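NUDIX hydrolase (Alicyclobacillus acidocaldarius subsp. acidocaldarius, PDB 3QSJ) probably hydrolyses phosphorus-containing acid anhydrides as a member of the Nudix family and binds a calcium ion in the crystal. Local coordinates at residues A[12-17]-A[156-161]. Sequence-based numbering, arbitrary orientation.
Sequences TLVVIR and FFLCVG
Thr12 to Ile16 pair in register with Phe156 to Val160 as neighbouring parallel strands in the mixed sheet of the Nudix fold. The axes of the two short segments approach to 4.7 Å, with 25° between their directions. Five backbone hydrogen bonds join the strands. Val14 turns both N and O to strand 151-160: N donates to Phe157 O at 2.8 Å, and O accepts from Cys159 N at 3.0 Å. Ile16 repeats the pattern with Cys159 O and Gly161 N, so the pairing runs one residue past strand 151-160.

Thr12, Val14, Ile16, Phe156, Leu158 and Val160 share one face, which helices 198-209 and 213-219 cover. Thr12 lies beside Phe156, and its CB sits over the ring in a CH-pi contact, 4.2 Å from the centroid. Leu158 CD1 reaches Val14 CG1 at 3.7 Å and also meets Ile16 CG2. Ile16 CG1 stands between its backbone N and carbonyl carbon (chi1 68°), which brings it within 3.5 Å of Cys159 O. Losing CG1, CG2 and CD1 to an alanine here is likely to open a gap beside Leu158 CD1 and leave it packed less firmly.

On the other face, Cys159 SG lies 3.8 Å from Leu13 CD2 and near Val15 CG2 in the conformer given; a second conformer makes this less certain. Leu91 packs on all three, and Leu13 also meets helix 72-87. Leu13 CD1 crosses to Phe157 CB. Glu82 and Glu86 of that helix bind calcium with Gly46. Arg17 makes a salt bridge to Glu25 through NE, and one water links Arg17 NH1 to Gly161 O.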
loop_
_atom_site.group_PDB
_atom_site.type_symbol
_atom_site.label_atom_id
_atom_site.label_comp_id
_atom_site.label_asym_id
_atom_site.label_seq_id
_atom_site.Cartn_x
_atom_site.Cartn_y
_atom_site.Cartn_z
ATOM N N THR A 12 -0.466 1.718 4.574
ATOM C CA THR A 12 -0.580 0.561 3.706
ATOM C C THR A 12 -1.394 0.919 2.475
ATOM O O THR A 12 -2.411 1.605 2.591
ATOM C CB THR A 12 -1.250 -0.578 4.503
ATOM O OG1 THR A 12 -0.405 -0.895 5.611
ATOM C CG2 THR A 12 -1.338 -1.837 3.679
ATOM N N LEU A 13 -1.014 0.330 1.331
ATOM C CA LEU A 13 -1.709 0.586 0.065
ATOM C C LEU A 13 -2.368 -0.672 -0.417
ATOM O O LEU A 13 -1.728 -1.716 -0.597
ATOM C CB LEU A 13 -0.752 1.110 -1.027
ATOM C CG LEU A 13 -1.452 1.719 -2.250
ATOM C CD1 LEU A 13 -2.375 2.875 -1.820
ATOM C CD2 LEU A 13 -0.380 2.164 -3.291
ATOM N N VAL A 14 -3.680 -0.555 -0.713
ATOM C CA VAL A 14 -4.491 -1.672 -1.169
ATOM C C VAL A 14 -4.696 -1.362 -2.640
ATOM O O VAL A 14 -5.487 -0.453 -2.983
ATOM C CB VAL A 14 -5.823 -1.738 -0.381
ATOM C CG1 VAL A 14 -6.665 -2.951 -0.826
ATOM C CG2 VAL A 14 -5.562 -1.782 1.135
ATOM N N VAL A 15 -3.972 -2.084 -3.496
ATOM C CA VAL A 15 -4.015 -1.831 -4.956
ATOM C C VAL A 15 -4.923 -2.884 -5.558
ATOM O O VAL A 15 -4.643 -4.090 -5.464
ATOM C CB VAL A 15 -2.588 -1.886 -5.564
ATOM C CG1 VAL A 15 -2.616 -1.478 -7.043
ATOM C CG2 VAL A 15 -1.611 -0.991 -4.774
ATOM N N ILE A 16 -5.983 -2.441 -6.204
ATOM C CA ILE A 16 -6.971 -3.369 -6.776
ATOM C C ILE A 16 -7.244 -3.242 -8.253
ATOM O O ILE A 16 -6.880 -2.256 -8.880
ATOM C CB ILE A 16 -8.337 -3.165 -6.041
ATOM C CG1 ILE A 16 -8.975 -1.764 -6.367
ATOM C CG2 ILE A 16 -8.221 -3.457 -4.548
ATOM C CD1 ILE A 16 -10.462 -1.590 -5.786
ATOM N N ARG A 17 -7.871 -4.277 -8.822
ATOM C CA ARG A 17 -8.289 -4.184 -10.218
ATOM C C ARG A 17 -9.557 -5.068 -10.372
ATOM O O ARG A 17 -9.831 -5.918 -9.534
ATOM C CB ARG A 17 -7.160 -4.651 -11.141
ATOM C CG ARG A 17 -6.923 -6.165 -11.034
ATOM C CD ARG A 17 -5.652 -6.556 -11.768
ATOM N NE ARG A 17 -5.475 -8.022 -11.818
ATOM C CZ ARG A 17 -4.419 -8.586 -12.385
ATOM N NH1 ARG A 17 -3.473 -7.826 -12.946
ATOM N NH2 ARG A 17 -4.298 -9.922 -12.409
ATOM N N PHE A 156 -4.819 3.216 6.037
ATOM C CA PHE A 156 -5.018 2.367 4.859
ATOM C C PHE A 156 -5.605 3.239 3.690
ATOM O O PHE A 156 -6.574 3.972 3.852
ATOM C CB PHE A 156 -6.078 1.262 5.184
ATOM C CG PHE A 156 -5.479 0.144 6.007
ATOM C CD1 PHE A 156 -5.115 -1.049 5.408
ATOM C CD2 PHE A 156 -5.149 0.345 7.346
ATOM C CE1 PHE A 156 -4.474 -2.081 6.152
ATOM C CE2 PHE A 156 -4.499 -0.687 8.092
ATOM C CZ PHE A 156 -4.160 -1.868 7.479
ATOM N N PHE A 157 -5.034 3.072 2.513
ATOM C CA PHE A 157 -5.448 3.756 1.307
ATOM C C PHE A 157 -5.741 2.713 0.260
ATOM O O PHE A 157 -5.069 1.643 0.187
ATOM C CB PHE A 157 -4.330 4.718 0.799
ATOM C CG PHE A 157 -4.155 5.858 1.759
ATOM C CD1 PHE A 157 -4.982 6.983 1.688
ATOM C CD2 PHE A 157 -3.162 5.816 2.727
ATOM C CE1 PHE A 157 -4.802 8.051 2.580
ATOM C CE2 PHE A 157 -3.006 6.873 3.636
ATOM C CZ PHE A 157 -3.909 7.924 3.625
ATOM N N LEU A 158 -6.668 3.071 -0.603
ATOM C CA LEU A 158 -7.044 2.219 -1.734
ATOM C C LEU A 158 -6.730 2.963 -3.057
ATOM O O LEU A 158 -6.954 4.173 -3.132
ATOM C CB LEU A 158 -8.580 1.993 -1.643
ATOM C CG LEU A 158 -9.185 1.113 -2.729
ATOM C CD1 LEU A 158 -8.877 -0.388 -2.406
ATOM C CD2 LEU A 158 -10.735 1.247 -2.730
ATOM N N CYS A 159 -6.287 2.232 -4.099
ATOM C CA CYS A 159 -6.131 2.795 -5.445
ATOM C C CYS A 159 -6.316 1.701 -6.438
ATOM O O CYS A 159 -6.345 0.519 -6.081
ATOM C CB CYS A 159 -4.823 3.540 -5.646
ATOM S SG CYS A 159 -3.379 2.460 -5.621
ATOM N N VAL A 160 -6.530 2.089 -7.687
ATOM C CA VAL A 160 -6.808 1.098 -8.722
ATOM C C VAL A 160 -5.552 0.930 -9.581
ATOM O O VAL A 160 -4.920 1.930 -9.963
ATOM C CB VAL A 160 -7.994 1.606 -9.582
ATOM C CG1 VAL A 160 -8.272 0.633 -10.743
ATOM C CG2 VAL A 160 -9.220 1.739 -8.720
ATOM N N GLY A 161 -5.183 -0.320 -9.829
ATOM C CA GLY A 161 -4.022 -0.623 -10.665
ATOM C C GLY A 161 -4.405 -1.508 -11.840
ATOM O O GLY A 161 -3.772 -2.537 -12.058
HETATM O O HOH W 1 -3.215 -4.965 -13.509
#